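Putative immunoglobulin-blocking virulence protein (Mycoplasma mycoides subsp. capri, PDB 7ADK) probably acts as a virulence factor that blocks host immunoglobulins, and forms a complex with a lipoprotein. Local coordinates at residues A[609-614]-A[641-646]; A[649-654]-A[689-694]; A[677-682]-A[705-710]; A[719-724]-A[732-737]. One frame throughout, in Å; residues are numbered along the deposited sequence.

Interaction 1 (A[609-614]-A[641-646]); sequences LDFSRV and LTLYNN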
# COMPACT_ATOMS: atom_id res chain seq x y z
N LEU A 609 19.58 -10.66 -9.75
CA LEU A 609 19.30 -12.05 -10.14
C LEU A 609 18.20 -12.66 -9.29
O LEU A 609 18.30 -12.69 -8.07
CB LEU A 609 20.57 -12.92 -10.06
CG LEU A 609 21.45 -12.90 -11.32
CD1 LEU A 609 22.74 -13.64 -11.02
CD2 LEU A 609 20.79 -13.60 -12.49
N ASP A 610 17.18 -13.20 -9.93
CA ASP A 610 16.10 -13.96 -9.29
C ASP A 610 16.13 -15.44 -9.72
O ASP A 610 16.01 -15.78 -10.89
CB ASP A 610 14.76 -13.27 -9.60
CG ASP A 610 13.56 -14.07 -9.09
OD1 ASP A 610 13.66 -14.70 -8.02
OD2 ASP A 610 12.51 -14.11 -9.77
N PHE A 611 16.25 -16.33 -8.74
CA PHE A 611 16.19 -17.77 -8.90
C PHE A 611 14.97 -18.41 -8.21
O PHE A 611 14.92 -19.61 -8.05
CB PHE A 611 17.53 -18.39 -8.49
CG PHE A 611 18.71 -17.95 -9.33
CD1 PHE A 611 18.76 -18.27 -10.70
CD2 PHE A 611 19.79 -17.27 -8.75
CE1 PHE A 611 19.88 -17.96 -11.47
CE2 PHE A 611 20.92 -16.94 -9.52
CZ PHE A 611 20.96 -17.28 -10.88
N SER A 612 13.95 -17.64 -7.84
CA SER A 612 12.73 -18.14 -7.18
C SER A 612 11.96 -19.23 -7.94
O SER A 612 11.32 -20.07 -7.32
CB SER A 612 11.75 -16.99 -6.96
OG SER A 612 12.36 -15.97 -6.22
N ARG A 613 12.01 -19.25 -9.27
CA ARG A 613 11.35 -20.29 -10.07
C ARG A 613 12.20 -21.55 -10.24
O ARG A 613 11.65 -22.55 -10.67
CB ARG A 613 10.95 -19.73 -11.45
CG ARG A 613 9.99 -18.54 -11.41
CD ARG A 613 9.81 -18.00 -12.81
NE ARG A 613 9.05 -16.75 -12.84
CZ ARG A 613 9.06 -15.84 -13.79
NH1 ARG A 613 9.80 -15.94 -14.85
NH2 ARG A 613 8.34 -14.78 -13.69
N VAL A 614 13.49 -21.53 -9.93
CA VAL A 614 14.45 -22.61 -10.24
C VAL A 614 15.08 -23.15 -8.97
O VAL A 614 16.06 -22.62 -8.43
CB VAL A 614 15.42 -22.18 -11.35
CG1 VAL A 614 16.12 -20.84 -11.15
CG2 VAL A 614 16.49 -23.23 -11.63
N LEU A 641 20.16 -10.75 -4.89
CA LEU A 641 20.05 -12.17 -5.19
C LEU A 641 18.82 -12.76 -4.50
O LEU A 641 18.81 -12.90 -3.29
CB LEU A 641 21.34 -12.86 -4.71
CG LEU A 641 21.36 -14.38 -4.88
CD1 LEU A 641 21.38 -14.78 -6.35
CD2 LEU A 641 22.57 -14.98 -4.17
N THR A 642 17.82 -13.16 -5.26
CA THR A 642 16.67 -13.90 -4.72
C THR A 642 16.82 -15.39 -5.01
O THR A 642 17.15 -15.79 -6.11
CB THR A 642 15.33 -13.36 -5.24
OG1 THR A 642 15.25 -11.96 -5.09
CG2 THR A 642 14.17 -13.96 -4.45
N LEU A 643 16.61 -16.21 -3.98
CA LEU A 643 16.75 -17.65 -3.97
C LEU A 643 15.41 -18.29 -3.63
O LEU A 643 14.64 -17.80 -2.81
CB LEU A 643 17.82 -18.03 -2.95
CG LEU A 643 19.24 -17.55 -3.28
CD1 LEU A 643 20.18 -17.83 -2.13
CD2 LEU A 643 19.77 -18.21 -4.54
N TYR A 644 15.15 -19.45 -4.20
CA TYR A 644 14.07 -20.30 -3.73
C TYR A 644 14.35 -20.83 -2.32
O TYR A 644 15.43 -21.38 -2.07
CB TYR A 644 13.83 -21.42 -4.71
CG TYR A 644 12.72 -22.33 -4.27
CD1 TYR A 644 11.39 -21.90 -4.38
CD2 TYR A 644 13.01 -23.58 -3.71
CE1 TYR A 644 10.35 -22.74 -3.98
CE2 TYR A 644 11.97 -24.44 -3.33
CZ TYR A 644 10.64 -24.02 -3.48
OH TYR A 644 9.62 -24.85 -3.19
N ASN A 645 13.37 -20.74 -1.42
CA ASN A 645 13.33 -21.55 -0.21
C ASN A 645 11.91 -21.92 0.23
O ASN A 645 10.96 -21.19 -0.03
CB ASN A 645 14.12 -20.90 0.93
CG ASN A 645 14.52 -21.92 1.97
OD1 ASN A 645 14.63 -23.10 1.70
ND2 ASN A 645 14.72 -21.53 3.18
N ASN A 646 11.79 -23.06 0.89
CA ASN A 646 10.59 -23.88 1.03
C ASN A 646 10.22 -24.14 2.50
O ASN A 646 9.07 -24.40 2.84
CB ASN A 646 10.95 -25.18 0.29
CG ASN A 646 9.79 -26.07 -0.10
OD1 ASN A 646 8.67 -25.93 0.33
ND2 ASN A 646 10.03 -27.02 -0.95
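The Phe611 ring has CD1 of Leu641 at its edge, close to the ring plane and 3.8 Å from Phe611 CD2, while CD2 of Leu643 approaches the same ring obliquely, 4.3 Å from Phe611 CD2. The second ring, of Tyr644, is met obliquely by a carbonyl: Ser612 O lies 3.5 Å from Tyr644 CD1. The third flat group, the Asp610 carboxylate, serves its own segment through one oxygen. OD1 takes the Ser612 hydroxyl on its syn lone pair, and it takes Ser612 N, at 3.0 Å, from above the carboxylate plane, which makes an Asx turn. The two bonds to OD1 should restrain the carboxylate's rotation; the same OD1 lies beside Thr642, 3.5 Å from Thr642 CB. Thr642 carries CG2 anti to its backbone N, which sets the methyl 3.2 Å from Ser612 OG. The main chains pair in parallel, with end-to-end directions 15° apart. Thr642 N donates to Leu609 O at 2.9 Å (167° at the hydrogen), and Phe611 N donates to Thr642 O at 2.8 Å. From Phe611 the first chain bends into a type I turn ending at Val614. Strands 608-610 and 640-643 are the third and fourth of a five-stranded parallel sheet laid down in chain order, consistent with a solenoid-like build. Strand 553-555 flanks one side, where Leu609 packs on Leu554; strand 676-679 flanks the other, where Thr642 lies against His678, and beyond the strand ends Tyr644 packs on Thr683 of the lipoprotein chain.

Interaction 2 (A[649-654]-A[689-694]); sequences YFEISS and RISGKT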
# COMPACT_ATOMS: atom_id res chain seq x y z
N TYR A 649 14.19 -23.14 7.58
CA TYR A 649 15.63 -23.24 7.52
C TYR A 649 16.12 -23.10 6.08
O TYR A 649 15.56 -23.67 5.15
CB TYR A 649 16.09 -24.56 8.17
CG TYR A 649 15.47 -25.83 7.63
CD1 TYR A 649 14.29 -26.34 8.19
CD2 TYR A 649 16.08 -26.51 6.56
CE1 TYR A 649 13.72 -27.53 7.69
CE2 TYR A 649 15.52 -27.70 6.06
CZ TYR A 649 14.33 -28.21 6.62
OH TYR A 649 13.80 -29.36 6.14
N PHE A 650 17.20 -22.35 5.86
CA PHE A 650 17.91 -22.40 4.59
C PHE A 650 18.88 -23.58 4.60
O PHE A 650 19.97 -23.50 5.16
CB PHE A 650 18.59 -21.05 4.33
CG PHE A 650 19.45 -21.03 3.09
CD1 PHE A 650 18.88 -21.30 1.83
CD2 PHE A 650 20.83 -20.78 3.19
CE1 PHE A 650 19.69 -21.33 0.69
CE2 PHE A 650 21.64 -20.80 2.05
CZ PHE A 650 21.07 -21.08 0.80
N GLU A 651 18.48 -24.70 4.02
CA GLU A 651 19.32 -25.88 3.88
C GLU A 651 20.39 -25.65 2.82
O GLU A 651 20.09 -25.26 1.69
CB GLU A 651 18.44 -27.11 3.58
CG GLU A 651 19.11 -28.46 3.85
CD GLU A 651 20.04 -28.97 2.75
OE1 GLU A 651 19.93 -28.56 1.58
OE2 GLU A 651 20.90 -29.83 3.06
N ILE A 652 21.66 -25.85 3.18
CA ILE A 652 22.78 -25.77 2.24
C ILE A 652 23.82 -26.85 2.55
O ILE A 652 24.16 -27.08 3.71
CB ILE A 652 23.32 -24.32 2.15
CG1 ILE A 652 24.38 -24.16 1.05
CG2 ILE A 652 23.86 -23.80 3.48
CD1 ILE A 652 24.54 -22.73 0.56
N SER A 653 24.33 -27.51 1.51
CA SER A 653 25.47 -28.43 1.60
C SER A 653 26.75 -27.69 2.04
O SER A 653 26.80 -26.46 2.08
CB SER A 653 25.65 -29.14 0.25
OG SER A 653 26.59 -30.18 0.30
N SER A 654 27.87 -28.38 2.23
CA SER A 654 29.19 -27.74 2.34
C SER A 654 29.78 -27.40 0.94
O SER A 654 30.93 -27.72 0.64
CB SER A 654 30.09 -28.59 3.23
OG SER A 654 31.05 -27.79 3.87
N ARG A 689 20.77 -24.17 7.88
CA ARG A 689 21.10 -25.57 8.16
C ARG A 689 22.26 -25.98 7.26
O ARG A 689 22.10 -26.06 6.05
CB ARG A 689 19.86 -26.44 7.97
CG ARG A 689 20.15 -27.95 8.04
CD ARG A 689 18.92 -28.84 7.84
NE ARG A 689 17.92 -28.72 8.92
CZ ARG A 689 16.85 -29.48 9.05
NH1 ARG A 689 16.61 -30.50 8.27
NH2 ARG A 689 15.98 -29.25 9.98
N ILE A 690 23.40 -26.27 7.86
CA ILE A 690 24.59 -26.74 7.16
C ILE A 690 24.59 -28.27 7.22
O ILE A 690 24.63 -28.86 8.31
CB ILE A 690 25.86 -26.12 7.79
CG1 ILE A 690 25.83 -24.58 7.65
CG2 ILE A 690 27.12 -26.71 7.14
CD1 ILE A 690 27.00 -23.85 8.29
N SER A 691 24.52 -28.93 6.06
CA SER A 691 24.54 -30.39 5.93
C SER A 691 25.87 -30.91 5.36
O SER A 691 26.66 -30.15 4.79
CB SER A 691 23.32 -30.85 5.12
OG SER A 691 23.38 -30.41 3.79
N GLY A 692 26.15 -32.20 5.53
CA GLY A 692 27.39 -32.88 5.12
C GLY A 692 28.57 -32.75 6.09
O GLY A 692 28.63 -31.84 6.91
N LYS A 693 29.53 -33.67 6.00
CA LYS A 693 30.66 -33.80 6.94
C LYS A 693 31.83 -32.83 6.70
O LYS A 693 32.66 -32.66 7.59
CB LYS A 693 31.19 -35.25 6.92
CG LYS A 693 30.14 -36.32 7.28
CD LYS A 693 30.74 -37.73 7.23
CE LYS A 693 29.70 -38.83 7.46
NZ LYS A 693 28.91 -39.13 6.24
N THR A 694 31.95 -32.23 5.51
CA THR A 694 33.15 -31.50 5.07
C THR A 694 33.33 -30.17 5.80
O THR A 694 32.43 -29.32 5.83
CB THR A 694 33.09 -31.26 3.55
OG1 THR A 694 32.86 -32.47 2.86
CG2 THR A 694 34.36 -30.64 2.99
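With CG wedged between its backbone N and carbonyl carbon (chi1 55°), Tyr649 lifts its ring to where the Arg689 side chain, bent at chi3 (-66°), can lay its guanidinium flat upon it. The result is a cation-pi stack at the side of a parallel beta pair: Arg689 CZ is 3.7 Å from the centroid of the Tyr649 ring, and the planes are 4° apart. The guanidinium carbon sits over the ring centre, with Arg689 NH1 3.6 Å from Tyr649 CZ. Strands 650-652 and 688-690 belong to a three-stranded parallel sheet, 650-652 being one of its two outer strands within this chain. Their ladder runs from Arg689 N to Phe650 O (2.9 Å), from Ile652 N to Arg689 O (2.9 Å) and from Ser691 N to Ile652 O (3.0 Å).

On the face shared with Arg689, Glu651 bends at chi2 and turns its carboxylate toward Ser691 rather than the guanidinium. The Ser691 hydroxyl donates to Glu651 OE2 at 2.6 Å, on the syn side but out of the carboxylate plane. The side chains of Glu651 and Arg689 meet through CG and CD; their charged atoms are not in contact. The other face carries Ile652 and Ile690, which pack on Tyr707 and Leu704 of helix 698-709. Past the strands, Ser654 OG donates to Thr694 O at 2.8 Å, from above the carbonyl plane.

Interaction 3 (A[677-682]-A[705-710]); sequences IHFSNG and DKYFEY
Strand 677-679 and helix 705-709 run at 74° to each other, their axes 9.0 Å apart at closest approach, and the backbones join at Tyr710: Ile677 N donates to Tyr710 O at 2.9 Å. The bond is nearly straight at the hydrogen, yet the donor stands well above the carbonyl plane of Tyr710. Ile677 gives the largest share of the contact. Its CG1 lies anti to the carbonyl carbon (chi1 -63°), which sends the longer branch across to the helix. There CD1 of Ile677 comes 3.8 Å from Lys706 O and 4.1 Å from Tyr707 CD1, and CG1 of Ile677 lies 4.0 Å from Tyr710 CB. Both tyrosine rings receive that methyl obliquely.

Tyr707 also reaches Phe679, whose ring edge is turned to it: Tyr707 CD1 sits near the Phe679 plane, 4.3 Å from Phe679 CZ. Phe650 meets both of these rings and extends the aromatic cluster, while the buried Tyr707 hydroxyl is satisfied by the carbonyl of Lys618. Lys706 CA lies over one face of the Tyr710 ring, and Lys706 NZ makes a weak bond to Tyr710 OH.

Strand 676-679 is an outermost strand of its parallel sheet within this chain. Helix 698-709 is the helix of a beta-alpha-beta crossover between the parallel neighbours 688-690 and 720-722, and here it also packs on that edge strand of the preceding sheet.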
# COMPACT_ATOMS: atom_id res chain seq x y z
N ILE A 677 20.37 -10.30 -0.10
CA ILE A 677 19.89 -11.65 -0.38
C ILE A 677 18.43 -11.72 0.07
O ILE A 677 18.08 -11.16 1.11
CB ILE A 677 20.78 -12.74 0.25
CG1 ILE A 677 22.21 -12.72 -0.33
CG2 ILE A 677 20.17 -14.13 0.03
CD1 ILE A 677 23.21 -13.55 0.44
N HIS A 678 17.61 -12.40 -0.70
CA HIS A 678 16.18 -12.63 -0.46
C HIS A 678 15.82 -14.11 -0.62
O HIS A 678 16.49 -14.83 -1.36
CB HIS A 678 15.33 -11.83 -1.44
CG HIS A 678 15.27 -10.35 -1.21
ND1 HIS A 678 14.44 -9.70 -0.30
CD2 HIS A 678 15.91 -9.43 -1.96
CE1 HIS A 678 14.60 -8.39 -0.53
NE2 HIS A 678 15.48 -8.21 -1.52
N PHE A 679 14.72 -14.55 -0.03
CA PHE A 679 14.17 -15.89 -0.21
C PHE A 679 12.69 -15.86 -0.56
O PHE A 679 11.96 -15.02 -0.06
CB PHE A 679 14.43 -16.73 1.04
CG PHE A 679 15.88 -16.99 1.36
CD1 PHE A 679 16.59 -17.91 0.58
CD2 PHE A 679 16.52 -16.33 2.41
CE1 PHE A 679 17.95 -18.14 0.84
CE2 PHE A 679 17.88 -16.56 2.67
CZ PHE A 679 18.60 -17.46 1.88
N SER A 680 12.21 -16.80 -1.38
CA SER A 680 10.82 -16.83 -1.85
C SER A 680 9.73 -16.91 -0.77
O SER A 680 8.60 -16.51 -1.00
CB SER A 680 10.64 -18.01 -2.82
OG SER A 680 11.56 -17.93 -3.87
N ASN A 681 10.06 -17.39 0.43
CA ASN A 681 9.15 -17.54 1.57
C ASN A 681 9.16 -16.35 2.56
O ASN A 681 8.11 -15.92 3.02
CB ASN A 681 9.48 -18.87 2.26
CG ASN A 681 10.89 -18.96 2.79
OD1 ASN A 681 11.78 -18.25 2.38
ND2 ASN A 681 11.14 -19.79 3.77
N GLY A 682 10.34 -15.84 2.96
CA GLY A 682 10.54 -14.93 4.10
C GLY A 682 10.42 -15.51 5.53
O GLY A 682 10.75 -14.82 6.49
N ASP A 705 29.17 -15.73 6.20
CA ASP A 705 28.89 -14.38 6.72
C ASP A 705 27.85 -13.63 5.89
O ASP A 705 26.92 -13.05 6.43
CB ASP A 705 30.17 -13.54 6.79
CG ASP A 705 31.26 -14.08 7.72
OD1 ASP A 705 31.02 -15.06 8.47
OD2 ASP A 705 32.35 -13.47 7.76
N LYS A 706 27.96 -13.71 4.56
CA LYS A 706 27.12 -12.94 3.64
C LYS A 706 25.65 -13.31 3.72
O LYS A 706 24.82 -12.41 3.67
CB LYS A 706 27.62 -13.06 2.20
CG LYS A 706 29.11 -12.76 1.97
CD LYS A 706 29.68 -11.61 2.82
CE LYS A 706 31.14 -11.34 2.49
NZ LYS A 706 31.33 -10.75 1.16
N TYR A 707 25.29 -14.58 3.88
CA TYR A 707 23.89 -14.97 4.07
C TYR A 707 23.28 -14.41 5.36
O TYR A 707 22.08 -14.19 5.39
CB TYR A 707 23.72 -16.49 4.07
CG TYR A 707 23.92 -17.20 2.75
CD1 TYR A 707 22.86 -17.35 1.84
CD2 TYR A 707 25.16 -17.81 2.49
CE1 TYR A 707 23.05 -18.08 0.65
CE2 TYR A 707 25.34 -18.55 1.31
CZ TYR A 707 24.30 -18.69 0.39
OH TYR A 707 24.49 -19.44 -0.71
N PHE A 708 24.05 -14.18 6.42
CA PHE A 708 23.54 -13.53 7.62
C PHE A 708 23.52 -12.00 7.48
O PHE A 708 22.57 -11.37 7.89
CB PHE A 708 24.36 -13.98 8.83
CG PHE A 708 24.13 -15.43 9.21
CD1 PHE A 708 22.85 -15.83 9.65
CD2 PHE A 708 25.17 -16.36 9.18
CE1 PHE A 708 22.61 -17.16 10.01
CE2 PHE A 708 24.94 -17.69 9.56
CZ PHE A 708 23.66 -18.09 9.95
N GLU A 709 24.53 -11.40 6.86
CA GLU A 709 24.66 -9.96 6.71
C GLU A 709 23.65 -9.39 5.70
O GLU A 709 22.95 -8.43 6.01
CB GLU A 709 26.11 -9.63 6.34
CG GLU A 709 26.42 -8.14 6.36
CD GLU A 709 27.86 -7.84 5.92
OE1 GLU A 709 28.68 -8.76 5.80
OE2 GLU A 709 28.19 -6.67 5.70
N TYR A 710 23.56 -9.97 4.51
CA TYR A 710 22.80 -9.41 3.39
C TYR A 710 21.31 -9.78 3.40
O TYR A 710 20.56 -9.23 2.61
CB TYR A 710 23.48 -9.82 2.07
CG TYR A 710 24.93 -9.41 1.86
CD1 TYR A 710 25.54 -8.41 2.64
CD2 TYR A 710 25.68 -10.03 0.84
CE1 TYR A 710 26.89 -8.06 2.44
CE2 TYR A 710 27.03 -9.68 0.63
CZ TYR A 710 27.64 -8.70 1.44
OH TYR A 710 28.95 -8.39 1.27

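Interaction 4 (A[719-724]-A[732-737]); sequences KQIQIP and KQLEGW
Ile721 and Gly736 form the closely packed side of this contact: the buried Ile721 lies with CG2 against the bare backbone of Gly736, where the glycine chain takes a positive phi (70°). Next to them the main chains are bridged once. Leu734 N donates to Gln720 O at 3.1 Å, and Gln722 N donates to Leu734 O at 3.3 Å.

Gln733 fills the other half. Bent at chi2 (-87°), it folds back alongside the extended Gln722, the two amides pointing the same way with planes 5° apart; Gln722 OE1 and Gln733 NE2 are 3.2 Å apart. Behind the bend, Gln733 CB meets Gln720 CB at 3.7 Å, and Gln733 OE1 accepts Lys732 N at 2.9 Å. Both amide nitrogens have acidic partners in the intervening loop, Gln733 NE2 in Asp728 (and the carbonyl of Leu730), Gln722 NE2 in Glu729.

The opposite character prevails at the surface. Leu734 touches Ile721 CG1 through CB at 4.1 Å, with much of the residue on the surface, while Lys732 touches at the margin, its CB near Gln720 NE2. Pro724 only borders on Glu735. Lys719, at the far end, makes a salt bridge to Asp158 of the lipoprotein chain. No charge pair joins the two segments: backbone bonds, the Ile721 packing and the side-by-side amides hold the loop to strand 720-722, with acidic residues of the intervening loop binding the amide nitrogens.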
# COMPACT_ATOMS: atom_id res chain seq x y z
N LYS A 719 21.49 -17.29 13.57
CA LYS A 719 21.36 -18.71 13.95
C LYS A 719 21.89 -19.69 12.90
O LYS A 719 21.53 -19.64 11.72
CB LYS A 719 19.91 -19.03 14.34
CG LYS A 719 19.53 -18.32 15.64
CD LYS A 719 18.12 -18.66 16.14
CE LYS A 719 17.05 -18.26 15.14
NZ LYS A 719 15.68 -18.31 15.72
N GLN A 720 22.69 -20.64 13.34
CA GLN A 720 23.25 -21.72 12.54
C GLN A 720 22.71 -23.07 13.02
O GLN A 720 22.31 -23.22 14.17
CB GLN A 720 24.78 -21.69 12.62
CG GLN A 720 25.41 -20.43 12.01
CD GLN A 720 26.90 -20.31 12.36
OE1 GLN A 720 27.63 -21.28 12.41
NE2 GLN A 720 27.41 -19.13 12.60
N ILE A 721 22.66 -24.07 12.15
CA ILE A 721 22.34 -25.46 12.51
C ILE A 721 23.42 -26.36 11.90
O ILE A 721 23.70 -26.26 10.71
CB ILE A 721 20.91 -25.85 12.05
CG1 ILE A 721 19.88 -25.54 13.15
CG2 ILE A 721 20.82 -27.32 11.64
CD1 ILE A 721 18.42 -25.54 12.69
N GLN A 722 23.96 -27.29 12.68
CA GLN A 722 24.78 -28.39 12.16
C GLN A 722 24.08 -29.72 12.46
O GLN A 722 23.88 -30.06 13.62
CB GLN A 722 26.18 -28.28 12.76
CG GLN A 722 27.15 -29.35 12.23
CD GLN A 722 28.63 -28.99 12.38
OE1 GLN A 722 29.02 -27.86 12.60
NE2 GLN A 722 29.52 -29.94 12.20
N ILE A 723 23.68 -30.45 11.41
CA ILE A 723 23.02 -31.76 11.57
C ILE A 723 24.01 -32.78 12.16
O ILE A 723 25.22 -32.57 12.03
CB ILE A 723 22.33 -32.22 10.26
CG1 ILE A 723 23.31 -32.79 9.22
CG2 ILE A 723 21.47 -31.10 9.68
CD1 ILE A 723 22.62 -33.39 7.98
N PRO A 724 23.58 -33.86 12.86
CA PRO A 724 24.45 -34.62 13.77
C PRO A 724 25.47 -35.54 13.06
O PRO A 724 25.37 -36.76 13.08
CB PRO A 724 23.50 -35.33 14.74
CG PRO A 724 22.22 -35.50 13.94
CD PRO A 724 22.19 -34.25 13.05
N LYS A 732 28.47 -21.82 17.46
CA LYS A 732 27.27 -20.96 17.68
C LYS A 732 25.91 -21.66 17.44
O LYS A 732 24.86 -21.05 17.65
CB LYS A 732 27.38 -19.70 16.78
CG LYS A 732 27.62 -18.38 17.51
CD LYS A 732 29.02 -18.17 18.11
CE LYS A 732 30.14 -18.21 17.07
NZ LYS A 732 31.44 -17.75 17.62
N GLN A 733 25.90 -22.89 16.95
CA GLN A 733 24.74 -23.56 16.35
C GLN A 733 23.91 -24.45 17.29
O GLN A 733 24.40 -24.99 18.28
CB GLN A 733 25.20 -24.37 15.12
CG GLN A 733 26.15 -25.55 15.39
CD GLN A 733 27.62 -25.16 15.41
OE1 GLN A 733 28.00 -24.01 15.56
NE2 GLN A 733 28.51 -26.11 15.27
N LEU A 734 22.65 -24.65 16.89
CA LEU A 734 21.71 -25.67 17.39
C LEU A 734 21.95 -27.03 16.69
O LEU A 734 22.40 -27.09 15.55
CB LEU A 734 20.29 -25.11 17.16
CG LEU A 734 19.10 -26.03 17.49
CD1 LEU A 734 19.00 -26.32 18.98
CD2 LEU A 734 17.79 -25.41 17.02
N GLU A 735 21.58 -28.13 17.35
CA GLU A 735 21.74 -29.52 16.88
C GLU A 735 20.74 -29.99 15.79
O GLU A 735 20.54 -31.18 15.58
CB GLU A 735 21.79 -30.46 18.09
CG GLU A 735 20.47 -30.54 18.89
CD GLU A 735 20.67 -31.30 20.21
OE1 GLU A 735 21.17 -32.45 20.20
OE2 GLU A 735 20.35 -30.77 21.29
N GLY A 736 20.14 -29.05 15.05
CA GLY A 736 19.37 -29.34 13.83
C GLY A 736 18.04 -30.06 14.03
O GLY A 736 17.77 -31.04 13.34
N TRP A 737 17.22 -29.59 14.97
CA TRP A 737 16.01 -30.28 15.43
C TRP A 737 14.95 -30.49 14.33
O TRP A 737 14.48 -31.61 14.12
CB TRP A 737 15.44 -29.51 16.63
CG TRP A 737 14.33 -30.15 17.41
CD1 TRP A 737 14.03 -31.47 17.44
CD2 TRP A 737 13.43 -29.52 18.38
NE1 TRP A 737 12.99 -31.69 18.33
CE2 TRP A 737 12.59 -30.52 18.95
CE3 TRP A 737 13.23 -28.20 18.83
CZ2 TRP A 737 11.61 -30.24 19.90
CZ3 TRP A 737 12.23 -27.89 19.79
CH2 TRP A 737 11.42 -28.91 20.31

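In the fold
The four contacts form one continuous body at the C-terminal end of the chain. Interactions 1 and 3 share a parallel sheet, centres about 11 Å apart, because Leu641 and Leu643 exchange backbone bonds with His678. Interactions 2 and 4 share the next sheet, centres about 10 Å apart, through Ile690 N and Ile721 O. Interaction 2 is coupled to interaction 3 through Phe650, centres about 15 Å apart. Phe708 in turn meets Lys719 and Gln720 of interaction 4. Interactions 1 and 4 do not touch; their nearest atoms are about 11 Å apart. Interactions 1, 3 and 4 each touch the lipoprotein chain.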